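Local coordinates for testis-expressed protein 101 (Mus musculus, PDB 7BPS) that takes part in fertilization by controlling the binding of sperm to the zona pellucida and the migration of spermatozoa into the oviduct, probably through the adhesion molecule ADAM3, at residues Q39-L44 / G181-K186; A56-V61 / L92-D97; P77-I82 / V160-C165; C120-A125 / P133-A138; T141-Q146 / T166-C171. One frame throughout, in Å; residues are numbered along the deposited sequence.

Starting from the N terminus, the chain enters strand 37-46, whose partner in contact 1 arrives 137 residues later on strand 183-193, so contact 1 closes the longest loop and encloses the other four. Contact 2 closes first, tying strand 52-61 to the loop 92-97 within the first Ly6/uPAR domain. Contact 3 opens at 77-82, before contact 2 is complete, so the two cross; it ends on 160-165 in the second domain. Contacts 1 and 3 thus join the two tandem domains. Contact 4, a short hairpin, lies wholly within the span of contact 3, whereas contact 5 crosses contact 3. The Cys137-Cys165 and Cys120-Cys144 disulfides bind contact 4 to contacts 3 and 5.

Contact 1: residues Q39-L44 / G181-K186; sequences QETVLL and GPMTVK
Pro182 lays its ring against Gln39 and Thr41 where the two tandem Ly6/uPAR domains meet, strand 37-46 of the first facing the turn just ahead of strand 183-193 in the second. The proline CG sits over the amide of Gln39, 3.5 Å from NE2, while its CD lies 3.6 Å from Thr41 OG1; a compact, apolar ring can lie across two polar groups that are already bonded to each other. No hydrogen bond crosses between the segments, and the joint rests on van der Waals packing. At the positive phi of Gly181 (52°) glycine is the residue favoured, and with no side chain its CA can sit 3.7 Å from Thr41 OG1. Further along, Met183 bends at its last torsion and sets CE beside the methyl of Thr41.

The polar atoms are fixed from the side of the first domain. Ser57 and Ser59 on the adjacent strand 52-61 accept from Gln39 NE2, orienting the amide, and Ser85 on strand 80-88 also bonds to the hydroxyl of Thr41. That hydroxyl is held by Gln39 as well: Thr41 OG1 donates to Gln39 OE1 over 2.6 Å, tilted 24° from the carbonyl plane.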
# COMPACT_ATOMS: atom_id res chain seq x y z
N GLN A 39 -8.82 12.18 -7.14
CA GLN A 39 -7.93 11.63 -6.08
C GLN A 39 -6.77 10.90 -6.75
O GLN A 39 -6.94 10.40 -7.90
CB GLN A 39 -8.72 10.75 -5.11
CG GLN A 39 -9.27 9.48 -5.72
CD GLN A 39 -8.31 8.32 -5.77
OE1 GLN A 39 -7.32 8.28 -5.02
NE2 GLN A 39 -8.60 7.35 -6.64
N GLU A 40 -5.62 10.88 -6.06
CA GLU A 40 -4.48 9.98 -6.35
C GLU A 40 -4.11 9.33 -5.02
O GLU A 40 -3.85 10.08 -4.05
CB GLU A 40 -3.34 10.74 -7.01
CG GLU A 40 -2.90 11.96 -6.22
CD GLU A 40 -2.00 12.95 -6.95
OE1 GLU A 40 -1.44 13.81 -6.25
OE2 GLU A 40 -1.85 12.84 -8.19
N THR A 41 -4.19 8.01 -4.94
CA THR A 41 -3.90 7.22 -3.72
C THR A 41 -2.96 6.09 -4.09
O THR A 41 -3.28 5.35 -5.04
CB THR A 41 -5.18 6.66 -3.11
OG1 THR A 41 -6.04 7.77 -2.83
CG2 THR A 41 -4.93 5.85 -1.86
N VAL A 42 -1.86 5.94 -3.37
CA VAL A 42 -0.93 4.80 -3.57
C VAL A 42 -0.63 4.19 -2.21
O VAL A 42 -0.45 4.95 -1.27
CB VAL A 42 0.34 5.26 -4.30
CG1 VAL A 42 1.07 6.39 -3.58
CG2 VAL A 42 1.26 4.09 -4.56
N LEU A 43 -0.58 2.87 -2.15
CA LEU A 43 -0.15 2.08 -0.97
C LEU A 43 1.04 1.23 -1.40
O LEU A 43 0.95 0.60 -2.46
CB LEU A 43 -1.31 1.21 -0.49
CG LEU A 43 -1.03 0.30 0.70
CD1 LEU A 43 -0.52 1.06 1.91
CD2 LEU A 43 -2.28 -0.45 1.09
N LEU A 44 2.11 1.23 -0.60
CA LEU A 44 3.36 0.48 -0.89
C LEU A 44 3.62 -0.45 0.28
O LEU A 44 3.62 0.02 1.41
CB LEU A 44 4.53 1.46 -1.09
CG LEU A 44 4.36 2.41 -2.27
CD1 LEU A 44 3.82 3.77 -1.83
CD2 LEU A 44 5.65 2.59 -3.02
N GLY A 181 -7.78 5.95 0.82
CA GLY A 181 -8.45 6.68 -0.26
C GLY A 181 -9.73 5.94 -0.64
O GLY A 181 -10.53 5.64 0.23
N PRO A 182 -9.90 5.53 -1.92
CA PRO A 182 -11.13 4.88 -2.34
C PRO A 182 -11.16 3.38 -2.03
O PRO A 182 -12.16 2.78 -2.31
CB PRO A 182 -11.13 5.12 -3.85
CG PRO A 182 -9.67 5.11 -4.22
CD PRO A 182 -8.94 5.67 -3.01
N MET A 183 -10.10 2.83 -1.43
CA MET A 183 -9.96 1.38 -1.18
C MET A 183 -10.37 1.08 0.26
O MET A 183 -10.08 1.88 1.14
CB MET A 183 -8.53 0.88 -1.38
CG MET A 183 -8.02 1.00 -2.79
SD MET A 183 -6.34 0.34 -2.91
CE MET A 183 -5.36 1.85 -2.84
N THR A 184 -11.00 -0.07 0.48
CA THR A 184 -11.29 -0.68 1.80
C THR A 184 -10.27 -1.80 2.01
O THR A 184 -9.92 -2.46 0.99
CB THR A 184 -12.75 -1.14 1.80
OG1 THR A 184 -13.50 0.06 1.66
CG2 THR A 184 -13.16 -1.89 3.04
N VAL A 185 -9.86 -2.03 3.26
CA VAL A 185 -8.82 -3.02 3.67
C VAL A 185 -9.39 -3.91 4.75
O VAL A 185 -9.81 -3.36 5.77
CB VAL A 185 -7.54 -2.39 4.27
CG1 VAL A 185 -6.34 -3.28 3.98
CG2 VAL A 185 -7.30 -0.98 3.79
N LYS A 186 -9.26 -5.22 4.57
CA LYS A 186 -9.44 -6.24 5.63
C LYS A 186 -8.09 -6.92 5.83
O LYS A 186 -7.41 -7.20 4.83
CB LYS A 186 -10.53 -7.24 5.26
CG LYS A 186 -11.96 -6.68 5.29
CD LYS A 186 -13.05 -7.68 5.71
CE LYS A 186 -14.45 -7.29 5.27
NZ LYS A 186 -14.65 -7.54 3.82

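Contact 2: residues A56-V61 / L92-D97; sequences ASKSCV and LCNNKD. With SO4 (sulfate ion), chain G.
Lys58 reaches out of strand 52-61 with its chain extended beyond CG, and its ammonium group meets the backbone of 92-97, the loop after strand 80-88, fastening it to the six-stranded antiparallel sheet of the first Ly6/uPAR domain. Its NZ donates to Lys96 O at 2.7 Å and to Asn94 O at 3.1 Å. The first bond is tilted 19° from the carbonyl plane; the second comes from above the plane of its acceptor. A long flexible amine suits this place because it can serve two carbonyls of the loop at once. Near the root of Lys58, CB lies 3.9 Å from Asn94 ND2, and the same amide nitrogen is 3.9 Å from Ser59 N. That ND2 is hydrogen-bonded to Gln8 O and Gln39 O, so Asn94 pins the loop to two strands of the sheet. Ser59 points its CB away from the loop, and Cys60 ties the strand's end to Cys32 by a disulfide.

In the loop, Asn94 is the centre of an inverse gamma turn. Beyond it, Asp97 N donates to sulfate O4 at 2.8 Å, and Lys96 NZ, hydrogen-bonded to Ser101 OG, makes only weak bonds to the ion, which is probably from the crystallisation liquor.

Gln8 OE1 and Trp25 O also accept from Lys58 NZ, and the Trp25 ring adds a cation-pi contact. Four oxygens thus share the three N-H groups of the ammonium, which probably favours its charged form, while Glu40 forms only a long, weak ion pair with it.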
# COMPACT_ATOMS: atom_id res chain seq x y z
N ALA A 56 -1.85 1.51 -6.82
CA ALA A 56 -1.94 2.92 -7.27
C ALA A 56 -3.28 3.17 -7.97
O ALA A 56 -3.57 2.51 -9.01
CB ALA A 56 -0.76 3.27 -8.16
N SER A 57 -4.04 4.11 -7.43
CA SER A 57 -5.37 4.52 -7.91
C SER A 57 -5.40 6.02 -8.22
O SER A 57 -5.04 6.81 -7.35
CB SER A 57 -6.42 4.18 -6.91
OG SER A 57 -7.62 4.78 -7.30
N LYS A 58 -5.85 6.36 -9.43
CA LYS A 58 -6.29 7.72 -9.81
C LYS A 58 -7.71 7.63 -10.37
O LYS A 58 -7.99 6.71 -11.15
CB LYS A 58 -5.30 8.34 -10.79
CG LYS A 58 -3.96 8.69 -10.18
CD LYS A 58 -3.17 9.66 -11.03
CE LYS A 58 -1.77 9.89 -10.50
NZ LYS A 58 -1.06 10.90 -11.32
N SER A 59 -8.60 8.54 -9.96
CA SER A 59 -10.02 8.52 -10.38
C SER A 59 -10.75 9.83 -10.04
O SER A 59 -10.25 10.68 -9.26
CB SER A 59 -10.75 7.33 -9.80
OG SER A 59 -10.99 7.48 -8.41
N CYS A 60 -11.90 9.97 -10.69
CA CYS A 60 -13.03 10.81 -10.26
C CYS A 60 -13.60 10.20 -9.00
O CYS A 60 -13.63 8.98 -8.92
CB CYS A 60 -14.08 10.87 -11.34
SG CYS A 60 -13.41 11.51 -12.90
N VAL A 61 -14.04 11.02 -8.06
CA VAL A 61 -14.67 10.53 -6.80
C VAL A 61 -15.68 11.58 -6.33
O VAL A 61 -15.47 12.77 -6.64
CB VAL A 61 -13.56 10.17 -5.79
CG1 VAL A 61 -12.77 11.40 -5.36
CG2 VAL A 61 -14.11 9.39 -4.60
N LEU A 92 -7.51 17.99 -13.48
CA LEU A 92 -6.15 17.44 -13.69
C LEU A 92 -5.25 17.70 -12.47
O LEU A 92 -4.01 17.75 -12.65
CB LEU A 92 -5.53 18.09 -14.94
CG LEU A 92 -6.36 18.05 -16.23
CD1 LEU A 92 -5.51 18.43 -17.44
CD2 LEU A 92 -7.01 16.70 -16.43
N CYS A 93 -5.81 17.90 -11.28
CA CYS A 93 -5.01 18.21 -10.06
C CYS A 93 -4.27 16.95 -9.58
O CYS A 93 -3.16 17.09 -9.04
CB CYS A 93 -5.88 18.86 -8.99
SG CYS A 93 -7.29 17.85 -8.47
N ASN A 94 -4.83 15.76 -9.80
CA ASN A 94 -4.24 14.46 -9.37
C ASN A 94 -3.16 14.05 -10.38
O ASN A 94 -3.33 13.04 -11.07
CB ASN A 94 -5.30 13.37 -9.20
CG ASN A 94 -6.05 13.05 -10.48
OD1 ASN A 94 -6.05 13.84 -11.44
ND2 ASN A 94 -6.72 11.91 -10.50
N ASN A 95 -2.06 14.80 -10.43
CA ASN A 95 -1.06 14.77 -11.52
C ASN A 95 0.33 14.37 -10.98
O ASN A 95 1.31 14.53 -11.72
CB ASN A 95 -1.06 16.12 -12.24
CG ASN A 95 -0.53 17.26 -11.39
OD1 ASN A 95 -0.46 17.19 -10.16
ND2 ASN A 95 -0.13 18.34 -12.05
N LYS A 96 0.43 13.83 -9.77
CA LYS A 96 1.72 13.32 -9.25
C LYS A 96 2.26 12.26 -10.24
O LYS A 96 1.49 11.39 -10.65
CB LYS A 96 1.53 12.76 -7.84
CG LYS A 96 2.82 12.39 -7.12
CD LYS A 96 2.71 12.54 -5.62
CE LYS A 96 4.01 12.26 -4.90
NZ LYS A 96 5.10 13.19 -5.28
N ASP A 97 3.52 12.36 -10.64
CA ASP A 97 4.13 11.52 -11.71
C ASP A 97 5.01 10.44 -11.06
O ASP A 97 5.20 9.38 -11.68
CB ASP A 97 4.85 12.41 -12.73
CG ASP A 97 6.37 12.29 -12.80
OD1 ASP A 97 6.85 11.22 -13.25
OD2 ASP A 97 7.04 13.30 -12.46
S SO4 G . 5.84 14.64 -8.94
O1 SO4 G . 5.30 15.41 -7.84
O2 SO4 G . 7.13 15.16 -9.31
O3 SO4 G . 5.97 13.26 -8.53
O4 SO4 G . 4.95 14.73 -10.07

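Contact 3: residues P77-I82 / V160-C165; sequences PGLVAI and VQVKGC
A short bridge between the two Ly6/uPAR domains forms where the turn leading into strand 80-88 of the first meets the corner at Gly164 and Cys165, just after strand 158-163 in the second. Leu79 N donates to Cys165 O at 3.2 Å; the oxygen is approached in the carbonyl plane, although the N-H...O angle of 140° shows a bent bond. Gly78 adds a CA-H...O contact to that oxygen, so one carbonyl faces two neighbouring residues. Glycine fits here twice over, since its phi is positive and its bare CA lets Cys165 O approach to 3.2 Å.

Leu79 also supplies the apolar half of the contact. With CG beside the backbone N (chi1 -56°), both its methyls rest against Val162 CG1, CD2 at 3.7 Å and CD1 at 3.8 Å, and the leucine and valine lie alongside, pointing opposite ways. Val162, with CG1 anti to its backbone N, holds that branch out toward the leucine.

In the second domain this is the place where the chain turns a corner at Gly164, leaving strand 158-163 for the short strand 165-166. The backbone there takes a conformation that in practice only glycine adopts easily, and the absence of a side chain lets Leu79 CD2 come to 4.1 Å from Gly164 CA. Cys165, just past the corner, is anchored through its disulfide to Cys137. Leu79 also packs against Tyr145 of strand 143-152 and against Ala47.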
# COMPACT_ATOMS: atom_id res chain seq x y z
N PRO A 77 12.32 -1.90 11.48
CA PRO A 77 12.73 -2.95 10.55
C PRO A 77 11.65 -4.00 10.24
O PRO A 77 10.75 -4.18 11.02
CB PRO A 77 13.90 -3.64 11.28
CG PRO A 77 13.67 -3.34 12.76
CD PRO A 77 12.91 -2.03 12.82
N GLY A 78 11.82 -4.68 9.11
CA GLY A 78 10.96 -5.77 8.64
C GLY A 78 9.90 -5.29 7.65
O GLY A 78 10.26 -4.64 6.60
N LEU A 79 8.64 -5.59 7.96
CA LEU A 79 7.48 -5.14 7.15
C LEU A 79 7.37 -3.62 7.22
O LEU A 79 7.57 -3.03 8.32
CB LEU A 79 6.21 -5.81 7.69
CG LEU A 79 6.23 -7.33 7.75
CD1 LEU A 79 4.83 -7.86 8.09
CD2 LEU A 79 6.78 -7.95 6.46
N VAL A 80 7.05 -3.01 6.09
CA VAL A 80 6.82 -1.55 5.93
C VAL A 80 5.56 -1.40 5.08
O VAL A 80 5.50 -2.02 3.96
CB VAL A 80 8.00 -0.85 5.25
CG1 VAL A 80 7.76 0.65 5.13
CG2 VAL A 80 9.31 -1.15 5.95
N ALA A 81 4.59 -0.62 5.56
CA ALA A 81 3.40 -0.23 4.79
C ALA A 81 3.25 1.28 4.89
O ALA A 81 3.27 1.80 6.02
CB ALA A 81 2.20 -1.01 5.28
N ILE A 82 3.15 1.96 3.74
CA ILE A 82 3.08 3.45 3.64
C ILE A 82 2.06 3.83 2.57
O ILE A 82 2.05 3.18 1.51
CB ILE A 82 4.47 4.01 3.30
CG1 ILE A 82 5.39 3.96 4.51
CG2 ILE A 82 4.34 5.42 2.72
CD1 ILE A 82 6.84 4.37 4.22
N VAL A 160 -3.06 -9.33 -1.06
CA VAL A 160 -1.60 -9.27 -0.85
C VAL A 160 -1.28 -10.23 0.28
O VAL A 160 -1.89 -10.10 1.37
CB VAL A 160 -1.14 -7.83 -0.56
CG1 VAL A 160 0.37 -7.78 -0.41
CG2 VAL A 160 -1.62 -6.87 -1.64
N GLN A 161 -0.41 -11.19 0.01
CA GLN A 161 0.16 -12.04 1.07
C GLN A 161 1.49 -11.40 1.54
O GLN A 161 2.30 -10.99 0.66
CB GLN A 161 0.33 -13.46 0.56
CG GLN A 161 0.93 -14.35 1.62
CD GLN A 161 0.66 -15.81 1.38
OE1 GLN A 161 0.20 -16.51 2.28
NE2 GLN A 161 0.96 -16.28 0.19
N VAL A 162 1.65 -11.30 2.86
CA VAL A 162 2.81 -10.64 3.51
C VAL A 162 3.26 -11.52 4.68
O VAL A 162 2.45 -11.76 5.62
CB VAL A 162 2.47 -9.23 4.00
CG1 VAL A 162 3.71 -8.55 4.56
CG2 VAL A 162 1.85 -8.38 2.92
N LYS A 163 4.52 -11.97 4.62
CA LYS A 163 5.15 -12.70 5.75
C LYS A 163 6.47 -12.04 6.11
O LYS A 163 7.16 -11.59 5.17
CB LYS A 163 5.40 -14.17 5.38
CG LYS A 163 4.16 -14.92 4.92
CD LYS A 163 4.43 -16.35 4.60
CE LYS A 163 3.19 -17.09 4.16
NZ LYS A 163 3.44 -18.54 4.25
N GLY A 164 6.82 -12.00 7.39
CA GLY A 164 8.18 -11.60 7.80
C GLY A 164 8.27 -11.20 9.25
O GLY A 164 7.21 -11.16 9.93
N CYS A 165 9.49 -10.90 9.68
CA CYS A 165 9.78 -10.17 10.93
C CYS A 165 9.12 -8.79 10.86
O CYS A 165 9.19 -8.13 9.80
CB CYS A 165 11.28 -10.03 11.18
SG CYS A 165 12.21 -11.56 10.91

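Contact 4: residues C120-A125 / P133-A138; sequences CPTCVA and PSMPCA
Cys120 and Met135 form an antiparallel hydrogen-bonded pair in the beta hairpin of strands 119-126 and 134-136, which opens the second Ly6/uPAR domain. Cys120 N donates to Met135 O and Met135 N returns a bond to Cys120 O, each 3.0 Å long. Next to them Pro121 and Ser134 make a non-hydrogen-bonded pair with CA atoms only 4.2 Å apart; a proline suits this position because its missing N-H is not needed for pairing. Thr122 N then bonds to Pro133 O, also at 3.0 Å.

The close-packed face is that of Cys120 and Met135. Here Thr122, its methyl turned to the far side from the backbone N, crosses the methionine at about a right angle and sets CG2 3.5 Å from Met135 SD. Cysteine belongs here for its bonding: Cys120 joins Cys144 and the adjacent Cys137 joins Cys165, so two disulfides lie side by side, with the SG atoms of Cys120 and Cys137 at 3.2 Å. Ala47 of the first domain packs against Thr122.

On the face of Pro121 and Ser134 the contact is looser. Ser134 is exposed, and its OG comes no nearer than 4.0 Å to Cys120 N; a small polar residue suits such a surface. Pro133, exposed just ahead of strand 134-136, merely rests its CD near Thr122 O.

Between the strands, Cys120 O is gripped twice: Thr122 OG1 donates to it over 2.8 Å, from the face of the carbonyl plane opposite to Met135 N.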
# COMPACT_ATOMS: atom_id res chain seq x y z
N CYS A 120 12.03 -15.63 10.53
CA CYS A 120 10.63 -15.67 10.06
C CYS A 120 10.62 -15.90 8.55
O CYS A 120 11.42 -15.31 7.81
CB CYS A 120 9.87 -14.38 10.31
SG CYS A 120 9.93 -13.78 12.01
N PRO A 121 9.68 -16.76 8.09
CA PRO A 121 9.38 -16.87 6.67
C PRO A 121 9.00 -15.47 6.18
O PRO A 121 8.24 -14.77 6.86
CB PRO A 121 8.18 -17.83 6.60
CG PRO A 121 8.21 -18.57 7.93
CD PRO A 121 8.85 -17.64 8.92
N THR A 122 9.57 -15.07 5.05
CA THR A 122 9.51 -13.68 4.56
C THR A 122 9.08 -13.68 3.09
O THR A 122 9.73 -14.34 2.28
CB THR A 122 10.88 -13.00 4.73
OG1 THR A 122 11.26 -13.09 6.12
CG2 THR A 122 10.89 -11.58 4.21
N CYS A 123 8.07 -12.89 2.75
CA CYS A 123 7.65 -12.69 1.34
C CYS A 123 6.61 -11.57 1.23
O CYS A 123 5.98 -11.21 2.23
CB CYS A 123 7.08 -13.99 0.76
SG CYS A 123 5.49 -14.45 1.49
N VAL A 124 6.43 -11.07 0.01
CA VAL A 124 5.26 -10.27 -0.40
C VAL A 124 4.87 -10.73 -1.80
O VAL A 124 5.74 -11.10 -2.60
CB VAL A 124 5.50 -8.75 -0.41
CG1 VAL A 124 5.80 -8.22 0.97
CG2 VAL A 124 6.59 -8.37 -1.40
N ALA A 125 3.58 -10.73 -2.06
CA ALA A 125 3.05 -11.05 -3.39
C ALA A 125 1.60 -10.55 -3.49
O ALA A 125 0.87 -10.52 -2.48
CB ALA A 125 3.16 -12.54 -3.66
N PRO A 133 11.28 -17.80 2.04
CA PRO A 133 12.52 -18.22 2.70
C PRO A 133 12.62 -17.55 4.09
O PRO A 133 12.12 -16.45 4.30
CB PRO A 133 13.61 -17.74 1.74
CG PRO A 133 12.91 -17.47 0.45
CD PRO A 133 11.52 -17.01 0.83
N SER A 134 13.21 -18.26 5.02
CA SER A 134 13.44 -17.80 6.41
C SER A 134 14.52 -16.70 6.41
O SER A 134 15.54 -16.84 5.71
CB SER A 134 13.78 -18.97 7.27
OG SER A 134 13.96 -18.57 8.61
N MET A 135 14.27 -15.59 7.10
CA MET A 135 15.24 -14.48 7.27
C MET A 135 15.41 -14.16 8.75
O MET A 135 14.47 -14.28 9.54
CB MET A 135 14.80 -13.20 6.56
CG MET A 135 14.64 -13.39 5.08
SD MET A 135 14.34 -11.82 4.27
CE MET A 135 15.98 -11.36 3.74
N PRO A 136 16.62 -13.77 9.18
CA PRO A 136 16.85 -13.36 10.55
C PRO A 136 16.18 -12.01 10.79
O PRO A 136 16.18 -11.16 9.92
CB PRO A 136 18.38 -13.33 10.66
CG PRO A 136 18.86 -13.04 9.27
CD PRO A 136 17.84 -13.68 8.35
N CYS A 137 15.57 -11.86 11.96
CA CYS A 137 14.86 -10.64 12.40
C CYS A 137 15.85 -9.66 13.04
O CYS A 137 16.63 -10.09 13.88
CB CYS A 137 13.79 -11.02 13.42
SG CYS A 137 12.63 -12.26 12.78
N ALA A 138 15.77 -8.38 12.68
CA ALA A 138 16.58 -7.30 13.26
C ALA A 138 16.13 -7.04 14.70
O ALA A 138 14.98 -7.42 15.04
CB ALA A 138 16.44 -6.04 12.44

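Contact 5: residues T141-Q146 / T166-C171; sequences TTQCYQ and TTTIGC
Backbone bonds join Thr142 and Gln143 to Thr166. Thr142 N donates to Thr166 O at 2.8 Å, and Thr166 N donates to Gln143 O at 3.2 Å. Two successive residues, Thr142 and Gln143, thus face one, Thr166.

Among the side-chain polar contacts, Thr166 OG1, which chi1 of -174° swings to the far side from N, accepts a straight bond from Thr168 N at 3.2 Å. This is an ST turn, for which threonine is well suited, and it turns the chain just after Thr166. The amide of Gln143 reaches into that loop, amid the backbone of Thr168 and Gly170. Thr142 OG1 makes a weak bond to Thr167 O.

Apolar packing centres on the methyl of Thr166, whose CG2 lies 3.6 Å from Gln143 CG and 3.7 Å from Tyr145 CB; glutamine and threonine run side by side. The tyrosine ring turns its edge to Gly170 O and the CA of Cys171, while its OH bonds to Glu187. The positive phi of Gly170 (64°) suits glycine.

A disulfide from Cys171 to Cys189 fixes the loop within the second Ly6/uPAR domain, and the two-against-one pairing at Thr166 is a classic beta bulge.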
# COMPACT_ATOMS: atom_id res chain seq x y z
N THR A 141 12.21 -5.97 16.16
CA THR A 141 11.06 -6.77 15.66
C THR A 141 10.44 -7.44 16.89
O THR A 141 11.20 -7.76 17.79
CB THR A 141 11.48 -7.71 14.54
OG1 THR A 141 12.63 -8.42 14.98
CG2 THR A 141 11.81 -6.97 13.25
N THR A 142 9.12 -7.57 16.92
CA THR A 142 8.36 -8.14 18.06
C THR A 142 7.85 -9.54 17.72
O THR A 142 7.52 -10.25 18.67
CB THR A 142 7.21 -7.21 18.45
OG1 THR A 142 6.29 -7.08 17.36
CG2 THR A 142 7.68 -5.83 18.89
N GLN A 143 7.75 -9.94 16.45
CA GLN A 143 6.96 -11.16 16.07
C GLN A 143 7.28 -11.63 14.64
O GLN A 143 7.80 -10.83 13.85
CB GLN A 143 5.45 -10.90 16.20
CG GLN A 143 4.89 -9.79 15.32
CD GLN A 143 3.39 -9.54 15.42
OE1 GLN A 143 2.72 -9.13 14.47
NE2 GLN A 143 2.84 -9.75 16.60
N CYS A 144 7.02 -12.89 14.33
CA CYS A 144 6.78 -13.37 12.95
C CYS A 144 5.32 -13.10 12.62
O CYS A 144 4.47 -13.23 13.51
CB CYS A 144 7.14 -14.83 12.76
SG CYS A 144 8.90 -15.18 13.06
N TYR A 145 5.08 -12.67 11.40
CA TYR A 145 3.75 -12.32 10.86
C TYR A 145 3.56 -13.06 9.54
O TYR A 145 4.48 -13.08 8.73
CB TYR A 145 3.63 -10.80 10.77
CG TYR A 145 2.41 -10.28 10.06
CD1 TYR A 145 2.37 -10.20 8.69
CD2 TYR A 145 1.30 -9.84 10.75
CE1 TYR A 145 1.29 -9.67 8.02
CE2 TYR A 145 0.21 -9.29 10.10
CZ TYR A 145 0.19 -9.23 8.72
OH TYR A 145 -0.89 -8.71 8.05
N GLN A 146 2.39 -13.69 9.39
CA GLN A 146 1.87 -14.29 8.13
C GLN A 146 0.46 -13.74 7.94
O GLN A 146 -0.42 -14.15 8.71
CB GLN A 146 1.86 -15.82 8.19
CG GLN A 146 3.23 -16.42 8.52
CD GLN A 146 3.41 -16.59 10.01
OE1 GLN A 146 2.47 -16.91 10.71
NE2 GLN A 146 4.62 -16.36 10.50
N THR A 166 8.47 -8.36 11.95
CA THR A 166 7.82 -7.03 11.95
C THR A 166 7.89 -6.42 13.35
O THR A 166 8.09 -7.17 14.31
CB THR A 166 6.40 -7.16 11.41
OG1 THR A 166 5.85 -5.85 11.28
CG2 THR A 166 5.53 -8.02 12.28
N THR A 167 7.76 -5.09 13.40
CA THR A 167 7.59 -4.27 14.63
C THR A 167 6.13 -4.28 15.08
O THR A 167 5.88 -4.00 16.27
CB THR A 167 8.05 -2.84 14.34
OG1 THR A 167 7.37 -2.34 13.19
CG2 THR A 167 9.55 -2.76 14.11
N THR A 168 5.18 -4.57 14.18
CA THR A 168 3.74 -4.46 14.54
C THR A 168 3.38 -5.63 15.48
O THR A 168 4.13 -6.63 15.55
CB THR A 168 2.84 -4.30 13.31
OG1 THR A 168 1.58 -3.86 13.81
CG2 THR A 168 2.69 -5.57 12.49
N ILE A 169 2.30 -5.47 16.22
CA ILE A 169 1.88 -6.40 17.30
C ILE A 169 0.52 -6.96 16.93
O ILE A 169 -0.40 -6.14 16.71
CB ILE A 169 1.86 -5.66 18.65
CG1 ILE A 169 3.26 -5.18 19.02
CG2 ILE A 169 1.24 -6.54 19.73
CD1 ILE A 169 3.29 -4.13 20.07
N GLY A 170 0.41 -8.28 16.83
CA GLY A 170 -0.77 -8.97 16.29
C GLY A 170 -1.00 -8.64 14.83
O GLY A 170 -0.01 -8.35 14.12
N CYS A 171 -2.26 -8.69 14.39
CA CYS A 171 -2.64 -8.57 12.97
C CYS A 171 -2.84 -7.09 12.62
O CYS A 171 -3.96 -6.74 12.21
CB CYS A 171 -3.89 -9.39 12.69
SG CYS A 171 -3.66 -11.16 12.99